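PDB 5LP5: Rod shape-determining protein (MreC), which probably acts as a scaffold of the cell-wall elongation machinery that sets rod shape, and forms a complex with the penicillin-binding protein PBP2. Local coordinates for residues N123-L128 and D201-A206; A156-I161 and L196-D201; V179-V184 and Y222-L227; A187-G192 and G211-I216. All coordinates share one frame; numbering follows the deposited sequence.

Contact 1 of 4, residues N123-L128 and D201-A206; sequences NKIYGL and DGIFGA
Ile-203 and Phe-204, on the loop 201-206, lie against the backbone of strand 125-128, most closely at Gly-127. The van der Waals contacts fall to the two branches of Ile-203. CG2, anti to the backbone N (chi1 of CG1 -61°), reaches the main chain and comes within 3.4 Å of Gly-127 N. The other branch runs back along the strand: CG1 passes 3.7 Å from Ile-125 O, and its tip CD1 meets Ile-125 CG2 at 3.8 Å, the two isoleucines crossing obliquely.

An aromatic contact adds to this. Gly-127 CA sits over one face of the Phe-204 ring, 3.9 Å from the centroid and offset toward the rim, a CH-pi contact. Leu-128 O lies at the ring edge, in its plane, 3.6 Å from CE1. With no side chain, Gly-127 lets the ring come down on the backbone itself.

Polar bonds within 201-206 shape the loop. Asp-201 OD1 accepts from Ile-203 N at 3.1 Å, an Asx turn in which the donor comes from above the carboxylate plane; a weak bond from Phe-204 N meets the same oxygen.

Ile-203 O reaches Ser-244 OG on strand 241-246, which flanks 125-129 opposite strand 134-141, while Phe-204 packs edge-to-face on Tyr-157. The loop thus joins the second barrel to a strand of the first, with Ile-203 also touching Ala-135 of the PBP2 chain.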
loop_
_atom_site.group_PDB
_atom_site.type_symbol
_atom_site.label_atom_id
_atom_site.label_comp_id
_atom_site.label_asym_id
_atom_site.label_seq_id
_atom_site.Cartn_x
_atom_site.Cartn_y
_atom_site.Cartn_z
ATOM N N ASN C 123 11.026 -33.380 -5.961
ATOM C CA ASN C 123 10.983 -31.989 -5.527
ATOM C C ASN C 123 9.760 -31.209 -5.998
ATOM O O ASN C 123 9.587 -30.057 -5.605
ATOM C CB ASN C 123 12.251 -31.247 -5.917
ATOM C CG ASN C 123 13.489 -31.930 -5.402
ATOM O OD1 ASN C 123 14.290 -32.426 -6.195
ATOM N ND2 ASN C 123 13.638 -31.994 -4.064
ATOM N N LYS C 124 8.903 -31.814 -6.815
ATOM C CA LYS C 124 7.638 -31.180 -7.119
ATOM C C LYS C 124 6.784 -31.279 -5.878
ATOM O O LYS C 124 6.769 -32.326 -5.219
ATOM C CB LYS C 124 6.937 -31.867 -8.278
ATOM C CG LYS C 124 5.701 -31.114 -8.745
ATOM C CD LYS C 124 4.944 -31.878 -9.814
ATOM C CE LYS C 124 3.630 -31.184 -10.120
ATOM N NZ LYS C 124 2.857 -31.851 -11.160
ATOM N N ILE C 125 6.094 -30.194 -5.553
ATOM C CA ILE C 125 5.242 -30.164 -4.378
ATOM C C ILE C 125 3.807 -30.554 -4.726
ATOM O O ILE C 125 3.137 -29.860 -5.491
ATOM C CB ILE C 125 5.212 -28.764 -3.756
ATOM C CG1 ILE C 125 6.610 -28.321 -3.351
ATOM C CG2 ILE C 125 4.288 -28.738 -2.558
ATOM C CD1 ILE C 125 6.747 -26.817 -3.262
ATOM N N TYR C 126 3.347 -31.658 -4.148
ATOM C CA TYR C 126 2.007 -32.180 -4.372
ATOM C C TYR C 126 1.104 -31.838 -3.206
ATOM O O TYR C 126 1.577 -31.588 -2.116
ATOM C CB TYR C 126 2.059 -33.705 -4.549
ATOM C CG TYR C 126 2.850 -34.155 -5.756
ATOM C CD1 TYR C 126 2.295 -34.123 -7.028
ATOM C CD2 TYR C 126 4.167 -34.584 -5.633
ATOM C CE1 TYR C 126 3.024 -34.519 -8.142
ATOM C CE2 TYR C 126 4.897 -34.987 -6.742
ATOM C CZ TYR C 126 4.322 -34.952 -7.997
ATOM O OH TYR C 126 5.020 -35.337 -9.117
ATOM N N GLY C 127 -0.199 -31.811 -3.453
ATOM C CA GLY C 127 -1.183 -31.553 -2.403
ATOM C C GLY C 127 -1.708 -32.864 -1.857
ATOM O O GLY C 127 -1.765 -33.859 -2.567
ATOM N N LEU C 128 -2.074 -32.858 -0.579
ATOM C CA LEU C 128 -2.719 -33.997 0.079
ATOM C C LEU C 128 -4.152 -33.664 0.495
ATOM O O LEU C 128 -4.414 -32.635 1.109
ATOM C CB LEU C 128 -1.925 -34.456 1.301
ATOM C CG LEU C 128 -0.543 -35.108 1.034
ATOM C CD1 LEU C 128 0.155 -35.445 2.340
ATOM C CD2 LEU C 128 -0.739 -36.351 0.180
ATOM N N ASP C 201 -1.384 -22.269 -7.279
ATOM C CA ASP C 201 -0.022 -22.621 -6.874
ATOM C C ASP C 201 0.544 -23.843 -7.601
ATOM O O ASP C 201 1.739 -24.128 -7.466
ATOM C CB ASP C 201 0.051 -22.819 -5.346
ATOM C CG ASP C 201 -0.996 -23.786 -4.816
ATOM O OD1 ASP C 201 -1.755 -24.396 -5.585
ATOM O OD2 ASP C 201 -1.079 -23.933 -3.596
ATOM N N GLY C 202 -0.303 -24.559 -8.346
ATOM C CA GLY C 202 0.115 -25.792 -9.024
ATOM C C GLY C 202 0.342 -26.947 -8.067
ATOM O O GLY C 202 1.074 -27.894 -8.382
ATOM N N ILE C 203 -0.306 -26.862 -6.902
ATOM C CA ILE C 203 -0.289 -27.914 -5.885
ATOM C C ILE C 203 -1.664 -28.579 -5.749
ATOM O O ILE C 203 -1.804 -29.805 -5.800
ATOM C CB ILE C 203 0.067 -27.330 -4.495
ATOM C CG1 ILE C 203 1.457 -26.686 -4.513
ATOM C CG2 ILE C 203 -0.010 -28.422 -3.423
ATOM C CD1 ILE C 203 1.816 -25.906 -3.274
ATOM N N PHE C 204 -2.667 -27.736 -5.534
ATOM C CA PHE C 204 -4.064 -28.147 -5.476
ATOM C C PHE C 204 -4.780 -27.498 -6.652
ATOM O O PHE C 204 -4.370 -26.455 -7.158
ATOM C CB PHE C 204 -4.737 -27.612 -4.207
ATOM C CG PHE C 204 -4.237 -28.216 -2.929
ATOM C CD1 PHE C 204 -4.704 -29.439 -2.520
ATOM C CD2 PHE C 204 -3.358 -27.537 -2.111
ATOM C CE1 PHE C 204 -4.287 -30.001 -1.331
ATOM C CE2 PHE C 204 -2.931 -28.096 -0.913
ATOM C CZ PHE C 204 -3.399 -29.338 -0.524
ATOM N N GLY C 205 -5.870 -28.122 -7.071
ATOM C CA GLY C 205 -6.865 -27.439 -7.866
ATOM C C GLY C 205 -7.688 -26.514 -6.991
ATOM O O GLY C 205 -7.629 -26.587 -5.759
ATOM N N ALA C 206 -8.460 -25.651 -7.627
ATOM C CA ALA C 206 -9.277 -24.703 -6.906
ATOM C C ALA C 206 -10.466 -25.378 -6.211
ATOM O O ALA C 206 -11.015 -26.390 -6.694
ATOM C CB ALA C 206 -9.787 -23.645 -7.855
#

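Contact 2 of 4, residues A156-I161 and L196-D201; sequences AYSVMI and LTSGLD
The closing seam of a six-stranded antiparallel barrel runs between Met-160 and Leu-196, on strands 158-161 and 194-197. These two form a hydrogen-bonded pair: Met-160 N gives to Leu-196 O at 2.7 Å, nearly along the C=O axis, and Leu-196 N returns a bond to Met-160 O at 3.0 Å. Their side chains share one face of the sheet. Met-160 CG stands between its backbone N and carbonyl carbon (chi1 59°), from where the extended chain passes over the second strand, SD near Ser-198 CA and the terminal CE 3.6 Å from Thr-197 O. Val-159 and Thr-197 make the neighbouring non-hydrogen-bonded pair.

Farther on, Ser-198 to Asp-201 wrap around Ser-158. Ser-198 N donates to Ser-158 O from above the carbonyl plane, and Ser-198 OG donates to Ser-158 OG at 2.8 Å. The same Ser-198 oxygen accepts from Leu-200 N, closing an ST turn. Asp-201 OD2 takes Ser-158 N at 2.8 Å, nearly straight at 177° but above the carboxylate plane; Tyr-157 CB packs beside this oxygen. A water donates to both Ser-158 O and Asp-201 OD1 and accepts from Gly-199 N, so Ser-158 is gripped through backbone and side chain alike. Its hydroxyl also meets Gln-131 of the PBP2 chain, placing this turn at the interface with the partner protein.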
loop_
_atom_site.group_PDB
_atom_site.type_symbol
_atom_site.label_atom_id
_atom_site.label_comp_id
_atom_site.label_asym_id
_atom_site.label_seq_id
_atom_site.Cartn_x
_atom_site.Cartn_y
_atom_site.Cartn_z
ATOM N N ALA C 156 2.993 -25.310 3.104
ATOM C CA ALA C 156 2.494 -24.013 2.653
ATOM C C ALA C 156 1.820 -24.146 1.296
ATOM O O ALA C 156 2.258 -24.905 0.449
ATOM C CB ALA C 156 3.629 -23.002 2.564
ATOM N N TYR C 157 0.735 -23.406 1.098
ATOM C CA TYR C 157 0.049 -23.420 -0.175
ATOM C C TYR C 157 -0.922 -22.263 -0.303
ATOM O O TYR C 157 -1.108 -21.523 0.648
ATOM C CB TYR C 157 -0.647 -24.748 -0.388
ATOM C CG TYR C 157 -1.551 -25.218 0.731
ATOM C CD1 TYR C 157 -2.903 -24.926 0.727
ATOM C CD2 TYR C 157 -1.066 -26.023 1.753
ATOM C CE1 TYR C 157 -3.752 -25.388 1.729
ATOM C CE2 TYR C 157 -1.908 -26.501 2.752
ATOM C CZ TYR C 157 -3.241 -26.174 2.742
ATOM O OH TYR C 157 -4.054 -26.682 3.731
ATOM N N SER C 158 -1.482 -22.070 -1.500
ATOM C CA SER C 158 -2.316 -20.896 -1.808
ATOM C C SER C 158 -3.800 -21.148 -1.578
ATOM O O SER C 158 -4.351 -22.091 -2.117
ATOM C CB SER C 158 -2.125 -20.443 -3.244
ATOM O OG SER C 158 -2.833 -19.221 -3.416
ATOM N N VAL C 159 -4.446 -20.266 -0.821
ATOM C CA VAL C 159 -5.881 -20.377 -0.531
ATOM C C VAL C 159 -6.636 -19.078 -0.850
ATOM O O VAL C 159 -6.021 -18.021 -1.054
ATOM C CB VAL C 159 -6.127 -20.767 0.924
ATOM C CG1 VAL C 159 -5.520 -22.130 1.201
ATOM C CG2 VAL C 159 -5.598 -19.704 1.883
ATOM N N MET C 160 -7.960 -19.173 -0.915
ATOM C CA MET C 160 -8.839 -18.013 -1.138
ATOM C C MET C 160 -10.025 -18.002 -0.174
ATOM O O MET C 160 -10.599 -19.033 0.137
ATOM C CB MET C 160 -9.348 -17.979 -2.583
ATOM C CG MET C 160 -10.132 -19.217 -3.011
ATOM S SD MET C 160 -10.393 -19.162 -4.782
ATOM C CE MET C 160 -11.394 -20.625 -5.000
ATOM N N ILE C 161 -10.400 -16.817 0.279
ATOM C CA ILE C 161 -11.367 -16.648 1.360
ATOM C C ILE C 161 -12.669 -16.019 0.868
ATOM O O ILE C 161 -12.661 -15.021 0.138
ATOM C CB ILE C 161 -10.785 -15.761 2.466
ATOM C CG1 ILE C 161 -9.532 -16.416 3.040
ATOM C CG2 ILE C 161 -11.796 -15.543 3.581
ATOM C CD1 ILE C 161 -8.711 -15.544 3.975
ATOM N N LEU C 196 -10.882 -21.872 0.895
ATOM C CA LEU C 196 -10.704 -22.928 -0.111
ATOM C C LEU C 196 -9.341 -22.803 -0.773
ATOM O O LEU C 196 -8.785 -21.709 -0.835
ATOM C CB LEU C 196 -11.746 -22.803 -1.212
ATOM C CG LEU C 196 -13.183 -22.789 -0.738
ATOM C CD1 LEU C 196 -14.163 -22.293 -1.810
ATOM C CD2 LEU C 196 -13.532 -24.172 -0.202
ATOM N N THR C 197 -8.823 -23.907 -1.309
ATOM C CA THR C 197 -7.597 -23.821 -2.076
ATOM C C THR C 197 -7.841 -22.934 -3.301
ATOM O O THR C 197 -8.889 -23.021 -3.941
ATOM C CB THR C 197 -7.124 -25.207 -2.527
ATOM O OG1 THR C 197 -8.124 -25.810 -3.348
ATOM C CG2 THR C 197 -6.861 -26.100 -1.361
ATOM N N SER C 198 -6.883 -22.085 -3.624
ATOM C CA SER C 198 -7.058 -21.106 -4.717
ATOM C C SER C 198 -6.804 -21.750 -6.071
ATOM O O SER C 198 -7.305 -21.306 -7.087
ATOM C CB SER C 198 -6.083 -19.939 -4.568
ATOM O OG SER C 198 -4.834 -20.270 -5.140
ATOM N N GLY C 199 -6.000 -22.794 -6.078
ATOM C CA GLY C 199 -5.697 -23.489 -7.326
ATOM C C GLY C 199 -4.760 -22.687 -8.224
ATOM O O GLY C 199 -4.706 -22.892 -9.421
ATOM N N LEU C 200 -4.031 -21.746 -7.641
ATOM C CA LEU C 200 -3.078 -20.926 -8.392
ATOM C C LEU C 200 -1.622 -21.357 -8.215
ATOM O O LEU C 200 -0.729 -20.846 -8.907
ATOM C CB LEU C 200 -3.193 -19.480 -7.919
ATOM C CG LEU C 200 -4.539 -18.797 -8.168
ATOM C CD1 LEU C 200 -4.667 -17.530 -7.330
ATOM C CD2 LEU C 200 -4.701 -18.501 -9.648
ATOM N N ASP C 201 -1.384 -22.269 -7.279
ATOM C CA ASP C 201 -0.022 -22.621 -6.874
ATOM C C ASP C 201 0.544 -23.843 -7.601
ATOM O O ASP C 201 1.739 -24.128 -7.466
ATOM C CB ASP C 201 0.051 -22.819 -5.346
ATOM C CG ASP C 201 -0.996 -23.786 -4.816
ATOM O OD1 ASP C 201 -1.755 -24.396 -5.585
ATOM O OD2 ASP C 201 -1.079 -23.933 -3.596
HETATM O O HOH W 1 -4.191 -24.087 -4.407
#

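Contact 3 of 4, residues V179-V184 and Y222-L227; sequences VVDFIV and YKSAVL
Tyr-222 leans across the end of strand 179-183, touching Asp-181, Phe-182 and Ile-183. Its CB lies 3.4 Å from Ile-183 O. CG, set between the backbone N and the carbonyl carbon (chi1 71°), brings the ring alongside the Phe-182 backbone, CD1 3.5 Å from Phe-182 N. CE1 has Phe-182 CD1 at 3.8 Å, over one ring face, and Asp-181 OD1 at 3.7 Å, near the ring plane at its edge. The rings of Phe-182 and Tyr-222 lie side by side and point the same way, but obliquely, their planes 50° apart. At the tip, OH is 2.7 Å from a water that lies in the ring plane and also donates weakly to Asp-181 OD1. That carboxylate oxygen accepts from Ser-224 OG as well, from above its plane.

The tyrosine rides on a beta bulge in an antiparallel pair of strands. Val-180 and Ala-225 are a hydrogen-bonded pair, N to O 2.7 Å one way and 2.8 Å the other, and so are Ile-183 and Lys-223; between them Asp-181 and Phe-182 stand against Ser-224 alone, one residue extra, Phe-182 at positive phi. Across the other face, Ile-183 CD1 touches Ala-225 CB, and Val-180 CG2 meets Leu-227 CD2 at 3.9 Å.

The Val-180 and Ile-183 side chains on that face turn to Val-159 and Ile-161 of strand 158-161 across the barrel. Strand 166-172 flanks 178-183, strand 209-218 flanks 223-228, and Pro-147 of the PBP2 chain packs on both Phe-182 and Tyr-222.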
loop_
_atom_site.group_PDB
_atom_site.type_symbol
_atom_site.label_atom_id
_atom_site.label_comp_id
_atom_site.label_asym_id
_atom_site.label_seq_id
_atom_site.Cartn_x
_atom_site.Cartn_y
_atom_site.Cartn_z
ATOM N N VAL C 179 -2.927 -21.006 9.799
ATOM C CA VAL C 179 -3.104 -19.568 9.572
ATOM C C VAL C 179 -3.075 -19.247 8.093
ATOM O O VAL C 179 -2.323 -19.866 7.343
ATOM C CB VAL C 179 -1.972 -18.790 10.259
ATOM C CG1 VAL C 179 -2.031 -17.314 9.884
ATOM C CG2 VAL C 179 -1.994 -19.030 11.777
ATOM N N VAL C 180 -3.913 -18.305 7.670
ATOM C CA VAL C 180 -3.748 -17.701 6.348
ATOM C C VAL C 180 -3.021 -16.376 6.519
ATOM O O VAL C 180 -3.474 -15.478 7.227
ATOM C CB VAL C 180 -5.086 -17.448 5.629
ATOM C CG1 VAL C 180 -4.845 -16.824 4.272
ATOM C CG2 VAL C 180 -5.882 -18.736 5.492
ATOM N N ASP C 181 -1.899 -16.260 5.847
ATOM C CA ASP C 181 -1.023 -15.107 5.969
ATOM C C ASP C 181 -1.061 -14.261 4.701
ATOM O O ASP C 181 -1.513 -14.724 3.648
ATOM C CB ASP C 181 0.408 -15.611 6.220
ATOM C CG ASP C 181 0.842 -15.439 7.647
ATOM O OD1 ASP C 181 0.571 -14.334 8.176
ATOM O OD2 ASP C 181 1.447 -16.389 8.220
ATOM N N PHE C 182 -0.596 -13.024 4.846
ATOM C CA PHE C 182 -0.318 -12.117 3.725
ATOM C C PHE C 182 -1.523 -11.630 2.921
ATOM O O PHE C 182 -1.460 -11.445 1.718
ATOM C CB PHE C 182 0.745 -12.704 2.802
ATOM C CG PHE C 182 1.946 -13.252 3.525
ATOM C CD1 PHE C 182 2.596 -12.520 4.523
ATOM C CD2 PHE C 182 2.368 -14.548 3.260
ATOM C CE1 PHE C 182 3.677 -13.059 5.193
ATOM C CE2 PHE C 182 3.477 -15.082 3.905
ATOM C CZ PHE C 182 4.131 -14.336 4.874
ATOM N N ILE C 183 -2.597 -11.346 3.629
ATOM C CA ILE C 183 -3.837 -10.832 3.050
ATOM C C ILE C 183 -3.813 -9.304 2.980
ATOM O O ILE C 183 -3.376 -8.631 3.922
ATOM C CB ILE C 183 -5.021 -11.228 3.933
ATOM C CG1 ILE C 183 -5.012 -12.730 4.207
ATOM C CG2 ILE C 183 -6.339 -10.810 3.331
ATOM C CD1 ILE C 183 -5.897 -13.162 5.366
ATOM N N VAL C 184 -4.318 -8.756 1.889
ATOM C CA VAL C 184 -4.340 -7.294 1.730
ATOM C C VAL C 184 -5.154 -6.643 2.837
ATOM O O VAL C 184 -6.199 -7.130 3.192
ATOM C CB VAL C 184 -4.878 -6.846 0.337
ATOM C CG1 VAL C 184 -4.023 -7.387 -0.789
ATOM C CG2 VAL C 184 -6.277 -7.335 0.110
ATOM N N TYR C 222 -0.311 -6.009 5.973
ATOM C CA TYR C 222 -1.104 -7.155 5.620
ATOM C C TYR C 222 -1.838 -7.647 6.876
ATOM O O TYR C 222 -1.560 -7.194 7.989
ATOM C CB TYR C 222 -0.187 -8.247 5.061
ATOM C CG TYR C 222 0.697 -8.913 6.088
ATOM C CD1 TYR C 222 0.348 -10.143 6.637
ATOM C CD2 TYR C 222 1.880 -8.314 6.513
ATOM C CE1 TYR C 222 1.162 -10.772 7.562
ATOM C CE2 TYR C 222 2.709 -8.935 7.443
ATOM C CZ TYR C 222 2.335 -10.151 7.973
ATOM O OH TYR C 222 3.140 -10.751 8.899
ATOM N N LYS C 223 -2.778 -8.571 6.673
ATOM C CA LYS C 223 -3.517 -9.195 7.759
ATOM C C LYS C 223 -3.370 -10.683 7.676
ATOM O O LYS C 223 -3.021 -11.217 6.638
ATOM C CB LYS C 223 -5.001 -8.899 7.617
ATOM C CG LYS C 223 -5.432 -7.521 8.089
ATOM C CD LYS C 223 -6.947 -7.324 7.947
ATOM C CE LYS C 223 -7.440 -7.484 6.509
ATOM N NZ LYS C 223 -8.742 -6.812 6.285
ATOM N N SER C 224 -3.671 -11.345 8.787
ATOM C CA SER C 224 -3.672 -12.793 8.864
ATOM C C SER C 224 -5.028 -13.271 9.342
ATOM O O SER C 224 -5.755 -12.534 9.983
ATOM C CB SER C 224 -2.612 -13.279 9.866
ATOM O OG SER C 224 -1.287 -13.107 9.399
ATOM N N ALA C 225 -5.339 -14.522 9.044
ATOM C CA ALA C 225 -6.568 -15.134 9.491
ATOM C C ALA C 225 -6.250 -16.469 10.096
ATOM O O ALA C 225 -5.651 -17.325 9.455
ATOM C CB ALA C 225 -7.536 -15.319 8.328
ATOM N N VAL C 226 -6.652 -16.657 11.341
ATOM C CA VAL C 226 -6.488 -17.933 11.996
ATOM C C VAL C 226 -7.705 -18.761 11.696
ATOM O O VAL C 226 -8.820 -18.254 11.787
ATOM C CB VAL C 226 -6.370 -17.760 13.521
ATOM C CG1 VAL C 226 -6.183 -19.121 14.196
ATOM C CG2 VAL C 226 -5.208 -16.828 13.850
ATOM N N LEU C 227 -7.501 -20.028 11.354
ATOM C CA LEU C 227 -8.609 -20.888 10.921
ATOM C C LEU C 227 -9.112 -21.771 12.027
ATOM O O LEU C 227 -8.383 -22.093 12.932
ATOM C CB LEU C 227 -8.190 -21.779 9.749
ATOM C CG LEU C 227 -7.602 -21.036 8.568
ATOM C CD1 LEU C 227 -7.413 -21.992 7.411
ATOM C CD2 LEU C 227 -8.500 -19.907 8.119
HETATM O O HOH W 2 2.792 -12.895 10.421
#

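Contact 4 of 4, residues A187-G192 and G211-I216; sequences AEINIG and GEVSSI
The irregular segment 187-192 comes alongside strand 211-216 at Gly-192 and Val-213, the touching parts running 133° apart, so they meet at one place and then diverge. One backbone bond joins them: Gly-192 N gives to Val-213 O at 2.8 Å, in the carbonyl plane. Gly-192 takes a positive phi (100°), and its own O rests 3.8 Å from Glu-212 CB. Directly after Val-213, Ser-214 and Ser-215 both face Val-226, a classic beta bulge.

Aliphatic side chains of both segments meet beside this bond. Ile-189 points toward the strand, and its chi1 of -55° turns the CG2 branch onto two residues at once: Val-213 CG2 at 3.9 Å and Ile-216 CD1 at 3.8 Å. It meets the valine at about a right angle. Ile-191 lies along Ser-214 and Ser-215, with CG2 3.4 Å from Val-213 O and its CD1 4.2 Å from Ile-216 CD1. Asn-190 lends its backbone O, 3.8 Å from Val-213 CB, while its CB points away.

Between these two segments one backbone bond is the polar tie; Lys-223 holds Ala-187 O separately. The rest of the contact is mainly aliphatic, and it grades from the barrel interior, where Ile-189 and Val-213 both reach Ile-161 of strand 158-161, to the protein surface at Ile-191.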
loop_
_atom_site.group_PDB
_atom_site.type_symbol
_atom_site.label_atom_id
_atom_site.label_comp_id
_atom_site.label_asym_id
_atom_site.label_seq_id
_atom_site.Cartn_x
_atom_site.Cartn_y
_atom_site.Cartn_z
ATOM N N ALA C 187 -9.026 -5.826 2.443
ATOM C CA ALA C 187 -9.941 -6.926 2.120
ATOM C C ALA C 187 -10.972 -7.154 3.195
ATOM O O ALA C 187 -10.697 -7.003 4.385
ATOM C CB ALA C 187 -9.183 -8.216 1.901
ATOM N N GLU C 188 -12.170 -7.539 2.754
ATOM C CA GLU C 188 -13.309 -7.693 3.647
ATOM C C GLU C 188 -13.482 -9.157 3.970
ATOM O O GLU C 188 -13.923 -9.938 3.131
ATOM C CB GLU C 188 -14.566 -7.123 3.012
ATOM C CG GLU C 188 -14.618 -5.613 3.081
ATOM C CD GLU C 188 -15.862 -5.047 2.451
ATOM O OE1 GLU C 188 -16.346 -5.619 1.447
ATOM O OE2 GLU C 188 -16.351 -4.013 2.965
ATOM N N ILE C 189 -13.110 -9.514 5.195
ATOM C CA ILE C 189 -13.249 -10.884 5.691
ATOM C C ILE C 189 -14.171 -10.919 6.896
ATOM O O ILE C 189 -14.186 -9.988 7.677
ATOM C CB ILE C 189 -11.895 -11.430 6.161
ATOM C CG1 ILE C 189 -10.837 -11.337 5.079
ATOM C CG2 ILE C 189 -12.034 -12.869 6.634
ATOM C CD1 ILE C 189 -9.464 -11.622 5.644
ATOM N N ASN C 190 -14.914 -12.005 7.036
ATOM C CA ASN C 190 -15.822 -12.178 8.162
ATOM C C ASN C 190 -15.563 -13.484 8.894
ATOM O O ASN C 190 -15.178 -14.497 8.272
ATOM C CB ASN C 190 -17.268 -12.164 7.688
ATOM C CG ASN C 190 -17.659 -10.872 6.980
ATOM O OD1 ASN C 190 -17.766 -9.801 7.617
ATOM N ND2 ASN C 190 -17.995 -10.985 5.673
ATOM N N ILE C 191 -15.760 -13.461 10.209
ATOM C CA ILE C 191 -15.611 -14.674 10.996
ATOM C C ILE C 191 -16.588 -15.720 10.453
ATOM O O ILE C 191 -17.768 -15.430 10.282
ATOM C CB ILE C 191 -15.895 -14.460 12.501
ATOM C CG1 ILE C 191 -15.123 -13.280 13.057
ATOM C CG2 ILE C 191 -15.531 -15.718 13.266
ATOM C CD1 ILE C 191 -13.669 -13.333 12.698
ATOM N N GLY C 192 -16.082 -16.917 10.160
ATOM C CA GLY C 192 -16.887 -17.994 9.599
ATOM C C GLY C 192 -16.751 -18.180 8.101
ATOM O O GLY C 192 -17.157 -19.220 7.596
ATOM N N GLY C 211 -10.772 -24.669 5.639
ATOM C CA GLY C 211 -11.274 -24.297 6.977
ATOM C C GLY C 211 -12.119 -23.043 6.973
ATOM O O GLY C 211 -12.619 -22.644 5.934
ATOM N N GLU C 212 -12.291 -22.438 8.136
ATOM C CA GLU C 212 -13.118 -21.239 8.284
ATOM C C GLU C 212 -12.392 -20.213 9.138
ATOM O O GLU C 212 -11.675 -20.574 10.063
ATOM C CB GLU C 212 -14.456 -21.578 8.963
ATOM C CG GLU C 212 -15.323 -22.547 8.170
ATOM C CD GLU C 212 -16.539 -23.069 8.899
ATOM O OE1 GLU C 212 -17.015 -22.381 9.856
ATOM O OE2 GLU C 212 -17.005 -24.158 8.454
ATOM N N VAL C 213 -12.602 -18.936 8.844
ATOM C CA VAL C 213 -11.907 -17.886 9.565
ATOM C C VAL C 213 -12.441 -17.790 10.992
ATOM O O VAL C 213 -13.639 -17.667 11.190
ATOM C CB VAL C 213 -12.072 -16.535 8.862
ATOM C CG1 VAL C 213 -11.371 -15.417 9.653
ATOM C CG2 VAL C 213 -11.512 -16.625 7.452
ATOM N N SER C 214 -11.563 -17.885 11.987
ATOM C CA SER C 214 -11.998 -17.767 13.373
ATOM C C SER C 214 -11.600 -16.427 13.994
ATOM O O SER C 214 -12.348 -15.876 14.794
ATOM C CB SER C 214 -11.517 -18.939 14.212
ATOM O OG SER C 214 -10.365 -18.644 14.914
ATOM N N SER C 215 -10.443 -15.890 13.624
ATOM C CA SER C 215 -10.021 -14.565 14.109
ATOM C C SER C 215 -9.091 -13.941 13.077
ATOM O O SER C 215 -8.698 -14.595 12.114
ATOM C CB SER C 215 -9.323 -14.655 15.472
ATOM O OG SER C 215 -8.028 -15.249 15.343
ATOM N N ILE C 216 -8.778 -12.666 13.271
ATOM C CA ILE C 216 -8.068 -11.871 12.283
ATOM C C ILE C 216 -7.068 -10.928 12.958
ATOM O O ILE C 216 -7.458 -10.094 13.752
ATOM C CB ILE C 216 -9.060 -11.030 11.468
ATOM C CG1 ILE C 216 -10.081 -11.963 10.779
ATOM C CG2 ILE C 216 -8.304 -10.178 10.463
ATOM C CD1 ILE C 216 -11.180 -11.285 9.988
#

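From the N terminus, 123-128 on a strand of the first barrel is the earliest segment; contact 1 closes a long loop when 201-206 returns to it, tying the two barrels together. Inside that loop lies contact 2, from 156-161 to 196-201, sharing Asp-201 with contact 1 and sealing the second barrel. Contact 3 starts within both loops at 179-184 and ends beyond them at 222-227, so it crosses both; contact 4, from 187-192 to 211-216, is nested inside contact 3 and crosses the same two. A probable hydrogen bond between Gly-205 O and Thr-197 OG1 links contacts 1 and 2, and Lys-223 NZ meets Ala-187 O, joining contacts 3 and 4.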